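Local coordinates for uncharacterized peroxidase-related protein (Silicibacter sp., PDB 2PFX), which is of unknown function but, as an AhpD-like, carboxymuconolactone decarboxylase family protein, may act as a peroxidase-related oxidoreductase, at residues T3-P8 and A179-A184; D60-E65 and A162-F167; G64-S69 and N154-W159; L127-K132 and A143-L148. One frame throughout, in Å; residues are numbered along the deposited sequence.

Contacts 2, 3 and 4 lie close together in the helical body, while contact 1 stands apart on the opposite side of the chain's centre. Contacts 2 and 3 share Gly64 and Glu65, both use helix 155-178, and their centres are about 9 Å apart. Contact 4, centred about 14 Å from contact 3 and 16 Å from contact 2, touches both through packing of Ile158 and Thr165. Contact 1 lies just beyond the C-terminal end of helix 155-178, its centre about 25 Å from that of contact 2. It packs against helix 87-101, which begins within a CXXC motif, probably the redox site as in AhpD relatives. All four contacts reach the third subunit of the hexamer.

Contact 1 (T3-P8 and A179-A184)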
loop_
_atom_site.group_PDB
_atom_site.type_symbol
_atom_site.label_atom_id
_atom_site.label_comp_id
_atom_site.label_asym_id
_atom_site.label_seq_id
_atom_site.Cartn_x
_atom_site.Cartn_y
_atom_site.Cartn_z
ATOM N N THR A 3 -18.945 -14.412 21.461
ATOM C CA THR A 3 -19.274 -15.823 21.606
ATOM C C THR A 3 -18.031 -16.676 21.357
ATOM O O THR A 3 -17.286 -16.358 20.421
ATOM C CB THR A 3 -20.405 -16.211 20.635
ATOM N N LYS A 4 -17.788 -17.711 22.157
ATOM C CA LYS A 4 -16.565 -18.505 22.023
ATOM C C LYS A 4 -16.422 -19.012 20.590
ATOM O O LYS A 4 -17.363 -19.634 20.076
ATOM C CB LYS A 4 -16.513 -19.690 22.992
ATOM N N PRO A 5 -15.296 -18.753 19.935
ATOM C CA PRO A 5 -15.187 -19.139 18.521
ATOM C C PRO A 5 -15.410 -20.637 18.328
ATOM O O PRO A 5 -14.977 -21.459 19.129
ATOM C CB PRO A 5 -13.741 -18.795 18.154
ATOM C CG PRO A 5 -13.325 -17.766 19.146
ATOM C CD PRO A 5 -14.059 -18.104 20.408
ATOM N N LYS A 6 -16.098 -20.932 17.231
ATOM C CA LYS A 6 -16.224 -22.306 16.780
ATOM C C LYS A 6 -14.832 -22.830 16.390
ATOM O O LYS A 6 -14.009 -22.107 15.836
ATOM C CB LYS A 6 -17.207 -22.415 15.624
ATOM C CG LYS A 6 -18.238 -23.522 15.744
ATOM C CD LYS A 6 -18.137 -24.519 14.598
ATOM C CE LYS A 6 -18.605 -23.957 13.270
ATOM N NZ LYS A 6 -19.781 -24.653 12.665
ATOM N N GLU A 7 -14.646 -24.100 16.714
ATOM C CA GLU A 7 -13.548 -24.944 16.326
ATOM C C GLU A 7 -14.058 -26.129 15.521
ATOM O O GLU A 7 -15.191 -26.574 15.678
ATOM C CB GLU A 7 -12.766 -25.413 17.546
ATOM C CG GLU A 7 -12.176 -24.297 18.361
ATOM C CD GLU A 7 -11.282 -24.720 19.502
ATOM O OE1 GLU A 7 -10.475 -25.669 19.361
ATOM O OE2 GLU A 7 -11.378 -24.091 20.586
ATOM N N PRO A 8 -13.226 -26.645 14.627
ATOM C CA PRO A 8 -11.922 -26.034 14.349
ATOM C C PRO A 8 -11.970 -24.805 13.441
ATOM O O PRO A 8 -10.998 -24.037 13.496
ATOM C CB PRO A 8 -11.184 -27.166 13.644
ATOM C CG PRO A 8 -12.234 -28.015 13.029
ATOM C CD PRO A 8 -13.476 -27.883 13.882
ATOM N N ALA A 179 -11.697 -18.700 9.578
ATOM C CA ALA A 179 -11.640 -18.458 11.002
ATOM C C ALA A 179 -11.215 -19.719 11.739
ATOM O O ALA A 179 -11.791 -20.118 12.751
ATOM C CB ALA A 179 -12.973 -17.933 11.500
HETATM N N MSE A 180 -10.156 -20.336 11.224
HETATM C CA MSE A 180 -9.575 -21.528 11.831
HETATM C C MSE A 180 -8.931 -21.192 13.163
HETATM O O MSE A 180 -8.128 -20.262 13.290
HETATM C CB MSE A 180 -8.540 -22.156 10.900
HETATM C CG MSE A 180 -8.099 -23.537 11.337
HETATM SE SE MSE A 180 -6.757 -24.199 10.153
HETATM C CE MSE A 180 -7.943 -24.542 8.687
HETATM N N MSE A 181 -9.289 -21.967 14.192
HETATM C CA MSE A 181 -8.805 -21.611 15.526
HETATM C C MSE A 181 -7.694 -22.508 16.013
HETATM O O MSE A 181 -7.801 -23.739 15.963
HETATM C CB MSE A 181 -10.006 -21.679 16.479
HETATM C CG MSE A 181 -10.914 -20.468 16.385
HETATM SE SE MSE A 181 -10.062 -18.791 16.781
HETATM C CE MSE A 181 -9.819 -19.268 18.646
ATOM N N PRO A 182 -6.602 -21.938 16.503
ATOM C CA PRO A 182 -5.554 -22.816 17.063
ATOM C C PRO A 182 -5.926 -23.456 18.396
ATOM O O PRO A 182 -6.651 -22.937 19.245
ATOM C CB PRO A 182 -4.388 -21.839 17.188
ATOM C CG PRO A 182 -5.062 -20.531 17.466
ATOM C CD PRO A 182 -6.268 -20.507 16.564
ATOM N N ASN A 183 -5.412 -24.681 18.599
ATOM C CA ASN A 183 -5.638 -25.442 19.809
ATOM C C ASN A 183 -5.173 -24.636 21.004
ATOM O O ASN A 183 -4.088 -24.071 21.048
ATOM C CB ASN A 183 -4.891 -26.782 19.811
ATOM C CG ASN A 183 -5.223 -27.671 18.634
ATOM O OD1 ASN A 183 -4.927 -27.268 17.506
ATOM N ND2 ASN A 183 -5.811 -28.839 18.887
ATOM N N ALA A 184 -6.013 -24.593 22.028
ATOM C CA ALA A 184 -5.709 -23.732 23.170
ATOM C C ALA A 184 -4.392 -24.101 23.829
ATOM O O ALA A 184 -3.766 -23.234 24.437
ATOM C CB ALA A 184 -6.866 -23.796 24.159
HETATM O O HOH W 1 -13.814 -19.845 14.398
HETATM O O HOH W 2 -9.009 -26.020 21.523
#
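Pro8 O is approached by two neighbouring residues of 179-184. Met181 N donates to it a hydrogen bond of 2.8 Å that is close to straight (168° at the hydrogen), arriving nearly along the C=O axis, and Met180 CA adds a C-H...O contact to Pro8 O at 3.3 Å. Upstream, the two backbones no longer meet directly: water 1 bridges two carbonyls, donating to Lys6 O at 2.7 Å and to Ala179 O at 2.6 Å. Ala179 has positive phi and ends helix 155-178 in a Schellman motif, and the N-terminal arm docks where the chain leaves that helix.

Met181, refined as selenomethionine, supplies the apolar half. Its CG lies 3.7 Å from Pro5 CB, and its SE and CE curl along the proline ring because the chain bends at both chi2 and chi3 (-60° and -67°). The side chain was modelled in two conformers, so these outer contacts are less certain than the backbone bond. The Glu7 and Met181 side chains cross at about a right angle, CG to CB 3.9 Å, and the extended glutamate carries OE1 on to Asn39 ND2, an amide that also serves Met181 O, and to water 2 at 2.6 Å. Against helix 87-101, Pro182 packs on Phe87 and Tyr88, the residues between the two cysteines of the CXXC motif. Pro118 and Met109 of the second subunit cover Pro5 and Met181. The one direct hydrogen bond across is thus backbone to backbone; water 1 joins two more carbonyls, and Glu7 adds indirect links through Asn39 and water 2.

Contact 2 (D60-E65 and A162-F167)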
loop_
_atom_site.group_PDB
_atom_site.type_symbol
_atom_site.label_atom_id
_atom_site.label_comp_id
_atom_site.label_asym_id
_atom_site.label_seq_id
_atom_site.Cartn_x
_atom_site.Cartn_y
_atom_site.Cartn_z
ATOM N N ASP A 60 6.366 -33.333 3.749
ATOM C CA ASP A 60 7.524 -33.268 2.858
ATOM C C ASP A 60 8.265 -31.963 3.081
ATOM O O ASP A 60 9.463 -31.927 3.286
ATOM C CB ASP A 60 7.116 -33.368 1.403
ATOM C CG ASP A 60 8.322 -33.193 0.496
ATOM O OD1 ASP A 60 9.092 -34.166 0.427
ATOM O OD2 ASP A 60 8.487 -32.116 -0.096
ATOM N N LEU A 61 7.486 -30.873 3.080
ATOM C CA LEU A 61 8.111 -29.561 3.198
ATOM C C LEU A 61 8.730 -29.277 4.552
ATOM O O LEU A 61 9.810 -28.691 4.597
ATOM C CB LEU A 61 7.024 -28.536 2.910
ATOM C CG LEU A 61 6.665 -28.253 1.464
ATOM C CD1 LEU A 61 5.808 -29.260 0.730
ATOM C CD2 LEU A 61 5.889 -26.938 1.521
HETATM N N MSE A 62 8.029 -29.665 5.611
HETATM C CA MSE A 62 8.453 -29.321 6.957
HETATM C C MSE A 62 9.362 -30.358 7.602
HETATM O O MSE A 62 10.212 -30.016 8.445
HETATM C CB MSE A 62 7.220 -29.110 7.840
HETATM C CG MSE A 62 6.376 -27.915 7.428
HETATM SE SE MSE A 62 7.325 -26.272 7.034
HETATM C CE MSE A 62 7.469 -25.845 8.892
ATOM N N LEU A 63 9.152 -31.614 7.220
ATOM C CA LEU A 63 9.910 -32.664 7.892
ATOM C C LEU A 63 10.753 -33.496 6.973
ATOM O O LEU A 63 11.606 -34.235 7.459
ATOM C CB LEU A 63 8.923 -33.564 8.684
ATOM C CG LEU A 63 8.152 -32.779 9.766
ATOM C CD1 LEU A 63 7.057 -33.612 10.422
ATOM C CD2 LEU A 63 9.088 -32.239 10.843
ATOM N N GLY A 64 10.529 -33.405 5.673
ATOM C CA GLY A 64 11.332 -34.193 4.761
ATOM C C GLY A 64 12.734 -33.655 4.583
ATOM O O GLY A 64 13.120 -32.627 5.147
ATOM N N GLU A 65 13.532 -34.372 3.795
ATOM C CA GLU A 65 14.929 -33.990 3.644
ATOM C C GLU A 65 15.000 -32.575 3.079
ATOM O O GLU A 65 14.333 -32.185 2.121
ATOM C CB GLU A 65 15.666 -34.968 2.736
ATOM C CG GLU A 65 17.079 -34.689 2.314
ATOM C CD GLU A 65 17.356 -33.711 1.189
ATOM O OE1 GLU A 65 16.649 -33.777 0.172
ATOM O OE2 GLU A 65 18.154 -32.776 1.420
ATOM N N ALA A 162 11.493 -21.294 -1.175
ATOM C CA ALA A 162 10.341 -20.855 -1.949
ATOM C C ALA A 162 9.122 -21.724 -1.653
ATOM O O ALA A 162 8.010 -21.203 -1.532
ATOM C CB ALA A 162 10.659 -20.872 -3.432
ATOM N N ASN A 163 9.300 -23.029 -1.532
ATOM C CA ASN A 163 8.096 -23.860 -1.349
ATOM C C ASN A 163 7.543 -23.729 0.055
ATOM O O ASN A 163 6.320 -23.668 0.231
ATOM C CB ASN A 163 8.399 -25.309 -1.724
ATOM C CG ASN A 163 8.183 -25.512 -3.213
ATOM O OD1 ASN A 163 7.128 -25.996 -3.626
ATOM N ND2 ASN A 163 9.175 -25.130 -4.006
ATOM N N VAL A 164 8.421 -23.680 1.057
ATOM C CA VAL A 164 7.943 -23.490 2.418
ATOM C C VAL A 164 7.209 -22.152 2.501
ATOM O O VAL A 164 6.107 -22.085 3.016
ATOM C CB VAL A 164 9.080 -23.569 3.434
ATOM C CG1 VAL A 164 8.618 -23.154 4.821
ATOM C CG2 VAL A 164 9.624 -24.990 3.421
ATOM N N THR A 165 7.830 -21.106 1.975
ATOM C CA THR A 165 7.239 -19.784 1.962
ATOM C C THR A 165 5.875 -19.792 1.265
ATOM O O THR A 165 4.863 -19.334 1.801
ATOM C CB THR A 165 8.154 -18.782 1.220
ATOM O OG1 THR A 165 9.414 -18.640 1.911
ATOM C CG2 THR A 165 7.539 -17.396 1.179
ATOM N N GLY A 166 5.812 -20.331 0.048
ATOM C CA GLY A 166 4.550 -20.407 -0.684
ATOM C C GLY A 166 3.499 -21.196 0.072
ATOM O O GLY A 166 2.333 -20.781 0.108
ATOM N N PHE A 167 3.904 -22.307 0.673
ATOM C CA PHE A 167 2.960 -23.130 1.436
ATOM C C PHE A 167 2.297 -22.324 2.539
ATOM O O PHE A 167 1.080 -22.439 2.660
ATOM C CB PHE A 167 3.662 -24.367 1.986
ATOM C CG PHE A 167 2.796 -25.379 2.701
ATOM C CD1 PHE A 167 1.842 -26.144 2.055
ATOM C CD2 PHE A 167 2.974 -25.532 4.066
ATOM C CE1 PHE A 167 1.080 -27.046 2.773
ATOM C CE2 PHE A 167 2.254 -26.443 4.797
ATOM C CZ PHE A 167 1.321 -27.206 4.124
#
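Leu61 CD2 is the main bump: it enters a hollow on helix 155-178 between Phe167 CB, 3.4 Å away, and Asn163 O, 3.5 Å from the same methyl. The walls of that hollow lie one turn apart, and their backbones are joined by the hydrogen bond from Phe167 N to Asn163 O (2.8 Å). CD2 reaches the Phe167 ring obliquely, near CG. Leu61 has its CG beside the backbone N (chi1 -80°), with chi2 at 77° turning CD2 toward the other helix; a second conformer was also modelled, so the fine fit of this methyl is less certain.

Here the last turns of helix 48-63, within the carboxymuconolactone decarboxylase family region, pack on the long C-terminal helix of an all-helical, AhpD-like fold. The nearest pair of CA atoms, Leu61 and Val164, is 6.1 Å apart.

In return, Val164 pushes between neighbouring residues of 60-65. Its two methyls part: CG2 faces Leu61 O at 3.9 Å, while CG1 meets Met62 SE at 4.0 Å. The selenomethionine chain, bent at chi2 and chi3, crosses the valine at about a right angle and brings its selenium back to the interface. Leu61 O, beside CG2 of Val164, accepts a hydrogen bond from Arg73 of helix 70-84. Around the hollow, Asn163 OD1 bonds Tyr44 OH of the third subunit, and Phe167 packs on Met170 of that subunit.

Contact 3 (G64-S69 and N154-W159); sequences GESQLS and NDRDIW
Asn154, at the N-cap, opens the helix whose first turn sends Arg156 and Asp157 against Glu65 and Gln67. The N-H of this N-cap residue is taken by Asp157 OD2 at 3.1 Å from Asn154 N, meeting the oxygen from above the carboxylate plane.

Arg156 carries the direct bonds. NH1 forms a salt bridge with Glu65 OE1 at 2.7 Å (152° at the hydrogen); Glu65 OE1 uses its syn lone pair and lies a little out of the guanidinium plane. NH2 is shared: it makes a weak bond to Glu65 O at 2.8 Å, at the edge and in plane, and a second weak, longer one to Glu65 OE1 at 3.3 Å. The carboxylate and guanidinium planes stand 77° apart, so both nitrogens converge on the single oxygen OE1 instead of facing the carboxylate as a coplanar pair. The bend at chi2 (59°) turns the arginine toward the loop; NH2 also makes a salt bridge to Asp160 OD2, one turn on in its own helix. With a leucine in place of Arg156, Glu65 would probably be left without its countercharge and its side chain would be free to swing away.

Asp157 follows, with its other oxygen facing the loop. OD1 receives a hydrogen bond from water 3 at 2.8 Å, and that water accepts one from Gln67 N at 3.0 Å while lying over one face of the Arg156 guanidinium.

Ile158 turns its side chain away from the loop, onto Leu148 and Arg149 of helix 142-150. Trp159 stacks edge-to-face with Tyr44 and Phe46 of the third subunit. The loop 64-69, linking helix 48-63 to helix 70-84, thus rests on the first turn of helix 155-178, with Leu68 filling the angle between Arg73 and Ile161.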
loop_
_atom_site.group_PDB
_atom_site.type_symbol
_atom_site.label_atom_id
_atom_site.label_comp_id
_atom_site.label_asym_id
_atom_site.label_seq_id
_atom_site.Cartn_x
_atom_site.Cartn_y
_atom_site.Cartn_z
ATOM N N GLY A 64 10.529 -33.405 5.673
ATOM C CA GLY A 64 11.332 -34.193 4.761
ATOM C C GLY A 64 12.734 -33.655 4.583
ATOM O O GLY A 64 13.120 -32.627 5.147
ATOM N N GLU A 65 13.532 -34.372 3.795
ATOM C CA GLU A 65 14.929 -33.990 3.644
ATOM C C GLU A 65 15.000 -32.575 3.079
ATOM O O GLU A 65 14.333 -32.185 2.121
ATOM C CB GLU A 65 15.666 -34.968 2.736
ATOM C CG GLU A 65 17.079 -34.689 2.314
ATOM C CD GLU A 65 17.356 -33.711 1.189
ATOM O OE1 GLU A 65 16.649 -33.777 0.172
ATOM O OE2 GLU A 65 18.154 -32.776 1.420
ATOM N N SER A 66 15.978 -31.856 3.627
ATOM C CA SER A 66 16.335 -30.534 3.212
ATOM C C SER A 66 17.595 -30.111 3.946
ATOM O O SER A 66 17.840 -30.580 5.059
ATOM C CB SER A 66 15.232 -29.573 3.625
ATOM O OG SER A 66 15.180 -28.388 2.861
ATOM N N GLN A 67 18.388 -29.226 3.364
ATOM C CA GLN A 67 19.537 -28.753 4.160
ATOM C C GLN A 67 19.170 -27.528 4.977
ATOM O O GLN A 67 19.918 -26.946 5.753
ATOM C CB GLN A 67 20.783 -28.579 3.286
ATOM C CG GLN A 67 21.407 -29.914 2.872
ATOM C CD GLN A 67 22.467 -30.480 3.797
ATOM O OE1 GLN A 67 23.133 -29.736 4.517
ATOM N NE2 GLN A 67 22.603 -31.801 3.784
ATOM N N LEU A 68 17.913 -27.134 4.899
ATOM C CA LEU A 68 17.257 -26.215 5.811
ATOM C C LEU A 68 16.901 -26.999 7.066
ATOM O O LEU A 68 16.270 -28.050 6.964
ATOM C CB LEU A 68 15.975 -25.638 5.242
ATOM C CG LEU A 68 16.010 -24.874 3.929
ATOM C CD1 LEU A 68 14.644 -24.254 3.640
ATOM C CD2 LEU A 68 17.075 -23.797 3.967
ATOM N N SER A 69 17.269 -26.551 8.253
ATOM C CA SER A 69 16.842 -27.313 9.425
ATOM C C SER A 69 15.328 -27.307 9.605
ATOM O O SER A 69 14.625 -26.500 8.983
ATOM C CB SER A 69 17.508 -26.739 10.678
ATOM O OG SER A 69 17.109 -25.406 10.935
ATOM N N ASN A 154 22.362 -23.360 -1.747
ATOM C CA ASN A 154 22.423 -23.775 -3.132
ATOM C C ASN A 154 21.022 -23.717 -3.762
ATOM O O ASN A 154 20.053 -23.272 -3.156
ATOM C CB ASN A 154 23.052 -25.152 -3.225
ATOM C CG ASN A 154 22.229 -26.286 -2.677
ATOM O OD1 ASN A 154 21.061 -26.113 -2.340
ATOM N ND2 ASN A 154 22.845 -27.462 -2.585
ATOM N N ASP A 155 20.898 -24.162 -5.005
ATOM C CA ASP A 155 19.645 -23.918 -5.722
ATOM C C ASP A 155 18.545 -24.827 -5.186
ATOM O O ASP A 155 17.380 -24.430 -5.210
ATOM C CB ASP A 155 19.811 -24.116 -7.215
ATOM C CG ASP A 155 20.371 -22.909 -7.925
ATOM O OD1 ASP A 155 20.767 -21.932 -7.252
ATOM O OD2 ASP A 155 20.413 -22.939 -9.172
ATOM N N ARG A 156 18.926 -25.997 -4.701
ATOM C CA ARG A 156 17.921 -26.854 -4.081
ATOM C C ARG A 156 17.401 -26.170 -2.829
ATOM O O ARG A 156 16.226 -26.221 -2.510
ATOM C CB ARG A 156 18.535 -28.217 -3.796
ATOM C CG ARG A 156 17.717 -29.132 -2.931
ATOM C CD ARG A 156 16.306 -29.512 -3.406
ATOM N NE ARG A 156 15.599 -29.783 -2.131
ATOM C CZ ARG A 156 15.616 -30.918 -1.450
ATOM N NH1 ARG A 156 16.252 -31.997 -1.877
ATOM N NH2 ARG A 156 14.959 -31.021 -0.303
ATOM N N ASP A 157 18.283 -25.513 -2.088
ATOM C CA ASP A 157 17.879 -24.831 -0.876
ATOM C C ASP A 157 16.896 -23.697 -1.194
ATOM O O ASP A 157 15.923 -23.491 -0.471
ATOM C CB ASP A 157 19.093 -24.233 -0.172
ATOM C CG ASP A 157 20.056 -25.263 0.355
ATOM O OD1 ASP A 157 19.679 -26.449 0.442
ATOM O OD2 ASP A 157 21.195 -24.868 0.680
ATOM N N ILE A 158 17.193 -22.941 -2.237
ATOM C CA ILE A 158 16.326 -21.833 -2.652
ATOM C C ILE A 158 14.950 -22.368 -3.012
ATOM O O ILE A 158 13.906 -21.825 -2.638
ATOM C CB ILE A 158 16.969 -21.064 -3.822
ATOM C CG1 ILE A 158 18.356 -20.528 -3.477
ATOM C CG2 ILE A 158 16.047 -19.948 -4.275
ATOM C CD1 ILE A 158 18.982 -19.647 -4.541
ATOM N N TRP A 159 14.918 -23.486 -3.733
ATOM C CA TRP A 159 13.651 -24.140 -4.054
ATOM C C TRP A 159 12.849 -24.484 -2.798
ATOM O O TRP A 159 11.634 -24.283 -2.686
ATOM C CB TRP A 159 13.894 -25.425 -4.840
ATOM C CG TRP A 159 12.638 -26.179 -5.146
ATOM C CD1 TRP A 159 12.110 -27.244 -4.489
ATOM C CD2 TRP A 159 11.727 -25.888 -6.230
ATOM N NE1 TRP A 159 10.934 -27.650 -5.087
ATOM C CE2 TRP A 159 10.688 -26.824 -6.160
ATOM C CE3 TRP A 159 11.712 -24.930 -7.242
ATOM C CZ2 TRP A 159 9.632 -26.829 -7.068
ATOM C CZ3 TRP A 159 10.673 -24.921 -8.156
ATOM C CH2 TRP A 159 9.648 -25.877 -8.051
HETATM O O HOH W 3 17.771 -28.435 0.575
#

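Contact 4 (L127-K132 and A143-L148); sequences LDFAAK and ADREVL
An antiparallel helical hairpin brings Phe129 of helix 121-136 against Asp144 and Leu148 of helix 142-150, its successor in the chain. The short axes approach to 10.5 Å, and their N-to-C directions differ by 154°.

The Phe129 ring sits at the middle of the contact. Leu148 CD1 stands over one face, 3.5 Å from the ring centroid and only 14° off the normal, which makes it a well-centred CH-pi contact. The other leucine methyl, CD2, meets Phe129 CB at 4.0 Å. Along the CD1-CE1 side of the ring come Asp144 O, 3.9 Å from Phe129 CD1, and Arg145 CG, 4.1 Å from Phe129 CE1, both oblique to its plane. With CG opposite the backbone N (chi1 -168°), the ring extends out from its own helix into this pocket. Were Phe129 an alanine, the face that Leu148 CD1 covers would be gone, and the methyl would probably be left facing a gap between the helices.

Beside this apolar patch, Lys132 stretches out nearly fully extended and crosses Asp144 at about a right angle. NZ makes a salt bridge to Asp144 OD2 at 3.1 Å, met on the syn side but well out of the carboxylate plane, with a weak second bond to OD1 at 3.5 Å. OD2 also accepts the backbone N of Glu141, just before helix 142-150, so the carboxylate serves the helix start and the bridge together.

Arg145 turns its guanidinium to Glu142 and to Ala177 O of the third subunit. Two consecutive, nearly antiparallel helices with a short connection make an alpha-alpha hairpin, its arms joined here by the Phe129-Leu148 packing and the salt bridge.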
loop_
_atom_site.group_PDB
_atom_site.type_symbol
_atom_site.label_atom_id
_atom_site.label_comp_id
_atom_site.label_asym_id
_atom_site.label_seq_id
_atom_site.Cartn_x
_atom_site.Cartn_y
_atom_site.Cartn_z
ATOM N N LEU A 127 15.032 -15.287 5.693
ATOM C CA LEU A 127 13.777 -14.635 6.067
ATOM C C LEU A 127 13.431 -13.402 5.245
ATOM O O LEU A 127 12.257 -13.143 4.972
ATOM C CB LEU A 127 13.779 -14.296 7.563
ATOM C CG LEU A 127 13.930 -15.499 8.495
ATOM C CD1 LEU A 127 13.979 -15.066 9.946
ATOM C CD2 LEU A 127 12.809 -16.525 8.294
ATOM N N ASP A 128 14.406 -12.609 4.834
ATOM C CA ASP A 128 14.150 -11.461 3.982
ATOM C C ASP A 128 13.568 -11.874 2.628
ATOM O O ASP A 128 12.686 -11.210 2.069
ATOM C CB ASP A 128 15.454 -10.709 3.751
ATOM C CG ASP A 128 15.974 -9.886 4.904
ATOM O OD1 ASP A 128 15.237 -9.650 5.885
ATOM O OD2 ASP A 128 17.155 -9.481 4.791
ATOM N N PHE A 129 14.082 -12.972 2.079
ATOM C CA PHE A 129 13.581 -13.533 0.826
ATOM C C PHE A 129 12.131 -14.017 0.974
ATOM O O PHE A 129 11.266 -13.758 0.142
ATOM C CB PHE A 129 14.518 -14.667 0.396
ATOM C CG PHE A 129 14.311 -15.189 -1.025
ATOM C CD1 PHE A 129 14.965 -14.613 -2.107
ATOM C CD2 PHE A 129 13.474 -16.262 -1.287
ATOM C CE1 PHE A 129 14.785 -15.108 -3.383
ATOM C CE2 PHE A 129 13.267 -16.748 -2.558
ATOM C CZ PHE A 129 13.910 -16.141 -3.618
ATOM N N ALA A 130 11.871 -14.734 2.054
ATOM C CA ALA A 130 10.511 -15.200 2.335
ATOM C C ALA A 130 9.573 -14.009 2.441
ATOM O O ALA A 130 8.466 -14.053 1.893
ATOM C CB ALA A 130 10.487 -16.051 3.592
ATOM N N ALA A 131 10.016 -12.968 3.121
ATOM C CA ALA A 131 9.255 -11.726 3.295
ATOM C C ALA A 131 8.959 -11.065 1.967
ATOM O O ALA A 131 7.829 -10.650 1.682
ATOM C CB ALA A 131 9.977 -10.731 4.206
ATOM N N LYS A 132 9.983 -10.968 1.129
ATOM C CA LYS A 132 9.782 -10.382 -0.183
ATOM C C LYS A 132 8.869 -11.219 -1.071
ATOM O O LYS A 132 8.070 -10.723 -1.889
ATOM C CB LYS A 132 11.140 -10.161 -0.854
ATOM C CG LYS A 132 10.954 -9.448 -2.205
ATOM C CD LYS A 132 12.288 -9.134 -2.869
ATOM C CE LYS A 132 12.035 -8.313 -4.132
ATOM N NZ LYS A 132 13.284 -7.605 -4.508
ATOM N N ALA A 143 19.175 -11.293 -8.812
ATOM C CA ALA A 143 20.042 -10.774 -7.759
ATOM C C ALA A 143 19.564 -11.176 -6.366
ATOM O O ALA A 143 20.392 -11.359 -5.474
ATOM C CB ALA A 143 20.110 -9.257 -7.866
ATOM N N ASP A 144 18.244 -11.301 -6.174
ATOM C CA ASP A 144 17.726 -11.786 -4.900
ATOM C C ASP A 144 18.120 -13.230 -4.634
ATOM O O ASP A 144 18.466 -13.657 -3.537
ATOM C CB ASP A 144 16.203 -11.675 -4.880
ATOM C CG ASP A 144 15.733 -10.236 -4.958
ATOM O OD1 ASP A 144 16.239 -9.412 -4.178
ATOM O OD2 ASP A 144 14.885 -9.877 -5.783
ATOM N N ARG A 145 18.072 -14.062 -5.673
ATOM C CA ARG A 145 18.518 -15.443 -5.533
ATOM C C ARG A 145 20.028 -15.498 -5.286
ATOM O O ARG A 145 20.519 -16.367 -4.568
ATOM C CB ARG A 145 18.105 -16.247 -6.764
ATOM C CG ARG A 145 16.588 -16.433 -6.829
ATOM C CD ARG A 145 16.181 -17.446 -7.880
ATOM N NE ARG A 145 16.491 -17.023 -9.239
ATOM C CZ ARG A 145 15.703 -16.267 -9.985
ATOM N NH1 ARG A 145 14.531 -15.816 -9.567
ATOM N NH2 ARG A 145 16.091 -15.932 -11.205
ATOM N N GLU A 146 20.778 -14.565 -5.861
ATOM C CA GLU A 146 22.232 -14.614 -5.653
ATOM C C GLU A 146 22.584 -14.224 -4.233
ATOM O O GLU A 146 23.597 -14.682 -3.672
ATOM C CB GLU A 146 22.947 -13.710 -6.658
ATOM C CG GLU A 146 24.470 -13.918 -6.665
ATOM C CD GLU A 146 24.884 -15.331 -7.004
ATOM O OE1 GLU A 146 24.298 -15.966 -7.924
ATOM O OE2 GLU A 146 25.819 -15.830 -6.331
ATOM N N VAL A 147 21.754 -13.378 -3.631
ATOM C CA VAL A 147 22.010 -13.037 -2.223
ATOM C C VAL A 147 21.983 -14.302 -1.380
ATOM O O VAL A 147 22.807 -14.549 -0.501
ATOM C CB VAL A 147 21.020 -12.013 -1.660
ATOM C CG1 VAL A 147 21.136 -11.912 -0.153
ATOM C CG2 VAL A 147 21.271 -10.656 -2.321
ATOM N N LEU A 148 21.004 -15.159 -1.639
ATOM C CA LEU A 148 20.923 -16.428 -0.922
ATOM C C LEU A 148 22.148 -17.300 -1.157
ATOM O O LEU A 148 22.682 -17.915 -0.230
ATOM C CB LEU A 148 19.661 -17.198 -1.336
ATOM C CG LEU A 148 18.361 -16.441 -1.055
ATOM C CD1 LEU A 148 17.193 -17.252 -1.609
ATOM C CD2 LEU A 148 18.200 -16.148 0.421
#